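Local coordinates for hypothetical conserved protein (Geobacillus kaustophilus, PDB 2QYH) that is of unknown function but belongs to the haloacid dehalogenase-like hydrolases and may act as a magnesium-binding phosphatase, at residues 30-34 against 35-39; 186-189 against 190-194. One frame throughout, in Å; residues are numbered along the deposited sequence.

Contact 1 of 2, residues 30-34 against 35-39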
# COMPACT_ATOMS: atom_id res chain seq x y z
N ARG D 30 -18.90 -1.89 -1.18
CA ARG D 30 -19.46 -3.24 -1.19
C ARG D 30 -20.85 -3.22 -1.81
O ARG D 30 -21.13 -3.99 -2.73
CB ARG D 30 -19.54 -3.78 0.24
CG ARG D 30 -20.43 -4.99 0.38
CD ARG D 30 -20.59 -5.40 1.83
NE ARG D 30 -21.65 -6.39 1.96
CZ ARG D 30 -22.94 -6.11 2.10
NH1 ARG D 30 -23.82 -7.10 2.20
NH2 ARG D 30 -23.35 -4.85 2.15
N ARG D 31 -21.71 -2.33 -1.32
CA ARG D 31 -23.08 -2.20 -1.82
C ARG D 31 -23.11 -1.88 -3.31
O ARG D 31 -23.91 -2.46 -4.04
CB ARG D 31 -23.83 -1.12 -1.03
CG ARG D 31 -24.18 -1.49 0.41
CD ARG D 31 -25.15 -2.66 0.43
NE ARG D 31 -26.38 -2.33 -0.30
CZ ARG D 31 -27.37 -1.60 0.20
NH1 ARG D 31 -27.30 -1.12 1.44
NH2 ARG D 31 -28.44 -1.34 -0.55
N LEU D 32 -22.26 -0.96 -3.76
CA LEU D 32 -22.23 -0.61 -5.18
C LEU D 32 -21.90 -1.82 -6.05
O LEU D 32 -22.60 -2.10 -7.03
CB LEU D 32 -21.21 0.49 -5.44
CG LEU D 32 -21.54 1.90 -4.96
CD1 LEU D 32 -20.44 2.85 -5.37
CD2 LEU D 32 -22.87 2.36 -5.56
N LYS D 33 -20.83 -2.54 -5.71
CA LYS D 33 -20.43 -3.72 -6.47
C LYS D 33 -21.55 -4.76 -6.51
O LYS D 33 -21.82 -5.36 -7.54
CB LYS D 33 -19.17 -4.34 -5.85
CG LYS D 33 -17.89 -3.61 -6.19
CD LYS D 33 -16.84 -3.84 -5.11
CE LYS D 33 -15.45 -3.99 -5.71
NZ LYS D 33 -15.27 -5.35 -6.33
N GLN D 34 -22.19 -4.96 -5.37
CA GLN D 34 -23.28 -5.91 -5.26
C GLN D 34 -24.40 -5.59 -6.26
O GLN D 34 -25.02 -6.49 -6.84
CB GLN D 34 -23.81 -5.86 -3.83
CG GLN D 34 -24.57 -7.07 -3.37
CD GLN D 34 -24.89 -6.98 -1.89
OE1 GLN D 34 -25.57 -6.05 -1.45
NE2 GLN D 34 -24.38 -7.94 -1.11
N SER D 35 -24.65 -4.29 -6.46
CA SER D 35 -25.68 -3.81 -7.37
C SER D 35 -25.27 -3.80 -8.83
O SER D 35 -26.06 -3.42 -9.69
CB SER D 35 -26.10 -2.39 -6.97
OG SER D 35 -26.85 -2.38 -5.77
N GLY D 36 -24.03 -4.18 -9.12
CA GLY D 36 -23.58 -4.20 -10.50
C GLY D 36 -23.04 -2.87 -10.97
O GLY D 36 -22.83 -2.66 -12.17
N VAL D 37 -22.82 -1.95 -10.03
CA VAL D 37 -22.28 -0.63 -10.37
C VAL D 37 -20.76 -0.72 -10.33
O VAL D 37 -20.18 -1.25 -9.39
CB VAL D 37 -22.77 0.46 -9.37
CG1 VAL D 37 -22.15 1.81 -9.71
CG2 VAL D 37 -24.27 0.57 -9.43
N TYR D 38 -20.10 -0.23 -11.38
CA TYR D 38 -18.66 -0.27 -11.43
C TYR D 38 -18.04 0.77 -10.50
O TYR D 38 -18.53 1.90 -10.41
CB TYR D 38 -18.17 -0.03 -12.86
CG TYR D 38 -18.44 -1.18 -13.80
CD1 TYR D 38 -18.27 -2.51 -13.38
CD2 TYR D 38 -18.85 -0.96 -15.12
CE1 TYR D 38 -18.51 -3.58 -14.25
CE2 TYR D 38 -19.09 -2.02 -16.00
CZ TYR D 38 -18.92 -3.33 -15.55
OH TYR D 38 -19.15 -4.38 -16.40
N VAL D 39 -16.98 0.38 -9.81
CA VAL D 39 -16.28 1.26 -8.89
C VAL D 39 -14.84 1.39 -9.35
O VAL D 39 -14.14 0.40 -9.53
CB VAL D 39 -16.30 0.71 -7.47
CG1 VAL D 39 -15.50 1.61 -6.55
CG2 VAL D 39 -17.73 0.59 -6.99
O HOH W 1 -28.55 -0.86 -3.33
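Leu-32, in the last turn of helix 23-34, meets Val-39 side chain to side chain as the chain turns back into strand 38-42. Val-39 points toward the helix, and its CG2 touches Leu-32 CB at 3.8 Å and Leu-32 CD1 at 3.9 Å, the two side chains crossing at about a right angle. Leu-32 CG lies beside the backbone N (chi1 -72°) and, with CD1 anti to CA, CB and CD1 both border Val-39 CG2. Val-37 adds a looser apolar contact, CB to Leu-32 CB. Between these residues the helix ends in a Schellman motif: Val-37 N reaches back to Leu-32 O (3.0 Å), Gly-36 N bonds to Lys-33 O (3.0 Å), and Gly-36 takes the positive phi (86°) that reverses the chain. The Gly-36 donor sits above the plane of the Lys-33 carbonyl rather than on a lone pair. Ser-35 N donates to Arg-31 O (3.1 Å) and more weakly to Leu-32 O. Ser-35 CB lies 3.5 Å from Leu-32 O, while OG is near Arg-31 O and a water, both weak approaches between which its proton is not settled. Arg-31 NH2 donates to the same water (2.8 Å). The turn belongs to the beta-alpha-beta unit of strand 5-8, helix 23-34 and strand 38-42. Leu-32 also packs on Val-6 of the first strand and on Leu-251 of helix 246-253, and Val-39 on Phe-8. Arg-30, farther up the helix, forms a salt bridge to Asp-115 of the second subunit.

Contact 2 of 2, residues 186-189 against 190-194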
# COMPACT_ATOMS: atom_id res chain seq x y z
N GLU D 186 -9.97 12.89 -18.98
CA GLU D 186 -9.80 12.36 -20.33
C GLU D 186 -9.72 10.84 -20.24
O GLU D 186 -10.27 10.13 -21.09
CB GLU D 186 -8.52 12.93 -20.95
CG GLU D 186 -8.31 12.58 -22.41
CD GLU D 186 -9.46 13.00 -23.30
OE1 GLU D 186 -10.19 13.96 -22.95
OE2 GLU D 186 -9.63 12.37 -24.37
N GLY D 187 -9.02 10.35 -19.22
CA GLY D 187 -8.89 8.92 -19.04
C GLY D 187 -10.26 8.33 -18.73
O GLY D 187 -10.58 7.22 -19.15
N ILE D 188 -11.06 9.09 -17.98
CA ILE D 188 -12.41 8.68 -17.62
C ILE D 188 -13.27 8.64 -18.87
O ILE D 188 -14.19 7.83 -18.97
CB ILE D 188 -13.03 9.67 -16.59
CG1 ILE D 188 -12.39 9.45 -15.22
CG2 ILE D 188 -14.53 9.47 -16.48
CD1 ILE D 188 -12.85 10.39 -14.16
N ARG D 189 -12.97 9.51 -19.83
CA ARG D 189 -13.74 9.54 -21.06
C ARG D 189 -13.62 8.25 -21.88
O ARG D 189 -14.63 7.77 -22.39
CB ARG D 189 -13.36 10.74 -21.92
CG ARG D 189 -14.26 10.90 -23.13
CD ARG D 189 -14.07 12.26 -23.78
NE ARG D 189 -13.41 12.19 -25.08
CZ ARG D 189 -12.24 11.60 -25.31
NH1 ARG D 189 -11.59 11.01 -24.33
NH2 ARG D 189 -11.72 11.62 -26.53
N MSE D 190 -12.42 7.69 -22.01
CA MSE D 190 -12.33 6.44 -22.79
C MSE D 190 -12.66 5.22 -21.98
O MSE D 190 -13.01 4.18 -22.54
CB MSE D 190 -10.97 6.23 -23.42
CG MSE D 190 -9.93 7.20 -23.04
SE MSE D 190 -9.01 7.63 -24.65
CE MSE D 190 -10.17 6.81 -25.98
N MSE D 191 -12.50 5.31 -20.67
CA MSE D 191 -12.86 4.19 -19.85
C MSE D 191 -14.33 3.95 -20.19
O MSE D 191 -14.72 2.84 -20.57
CB MSE D 191 -12.71 4.53 -18.38
CG MSE D 191 -13.48 3.60 -17.47
SE MSE D 191 -12.37 2.37 -16.50
CE MSE D 191 -12.28 0.94 -17.78
N ILE D 192 -15.14 5.01 -20.09
CA ILE D 192 -16.57 4.90 -20.35
C ILE D 192 -16.92 4.70 -21.82
O ILE D 192 -17.97 4.14 -22.15
CB ILE D 192 -17.36 6.11 -19.79
CG1 ILE D 192 -17.04 7.38 -20.58
CG2 ILE D 192 -17.03 6.30 -18.31
CD1 ILE D 192 -17.81 8.59 -20.13
N GLU D 193 -16.04 5.14 -22.71
CA GLU D 193 -16.27 4.96 -24.13
C GLU D 193 -16.09 3.48 -24.44
O GLU D 193 -16.93 2.86 -25.07
CB GLU D 193 -15.29 5.79 -24.94
CG GLU D 193 -15.90 7.03 -25.56
CD GLU D 193 -14.86 7.92 -26.23
OE1 GLU D 193 -13.96 7.38 -26.92
OE2 GLU D 193 -14.96 9.15 -26.07
N LYS D 194 -14.98 2.92 -23.96
CA LYS D 194 -14.67 1.51 -24.17
C LYS D 194 -15.68 0.61 -23.47
O LYS D 194 -16.06 -0.43 -24.00
CB LYS D 194 -13.27 1.17 -23.66
CG LYS D 194 -12.11 1.96 -24.27
CD LYS D 194 -11.97 1.74 -25.77
CE LYS D 194 -10.58 2.16 -26.27
NZ LYS D 194 -10.23 3.56 -25.92
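Arg-189 and Glu-193, one helical turn apart on helix 184-195, lie side by side and point the same way. The arginine starts with CB beside the following amide, Met-190 N (Met-190 and Met-191 are selenomethionines). With CG anti to the backbone N (chi1 -173°), the chain runs out alongside the glutamate, and Arg-189 CG touches Glu-193 OE2 at 3.5 Å. Arg-189 CD passes Glu-193 OE2 at 4.0 Å. A bend at chi3 then turns the guanidinium so that Glu-193 OE2 lies over one of its faces, toward the rim, 3.6 Å from Arg-189 NE. Farther out, Arg-189 CZ is 3.7 Å and NH2 4.1 Å from Glu-193 OE2. The carboxylate plane stands 67° from the guanidinium plane, and no N-H points at the oxygen, making this salt bridge one of charge alone. Glu-186 approaches the opposite face and completes a three-residue charge network, although the placing of its carboxylate against NH1 is doubtful. A leucine in place of Arg-189 would probably leave Glu-186 and Glu-193 without the positive charge that lies between them, their like charges less well balanced. Beneath the charged row the backbone bonds run i to i+4: Ile-192 N to Ile-188 O (3.2 Å) is nearly straight at 170°, whereas Glu-193 N to Arg-189 O is weak. The helix lies against the sheet of the hydrolase core: Met-191 reaches Leu-77, Val-70, Phe-72 and Phe-7 on three of its strands, Ile-188 packs on Phe-7 and on Met-214 of helix 212-217, and Arg-189 leans on Phe-217 of that helix.

In the fold
Contacts 1 and 2 do not touch, their centres about 19 Å apart, yet both rest on strand 5-8 of the mixed sheet. Contact 1 packs on Val-6 and Phe-8, contact 2 on the intervening Phe-7, consistent with helices on opposite faces of one layer. Contact 1 lies farther out, its centre about 22 Å from the chain centre against about 14 Å for contact 2, with three exposed residues among its eight against one. At 30-39 a helix passes into a strand, so backbone bonds and valine-leucine packing dominate, with Ser-35 and Arg-31 on a polar, water-bound side. At 186-194 one continuous helix carries charges on its outer row and packs its inner row on strands.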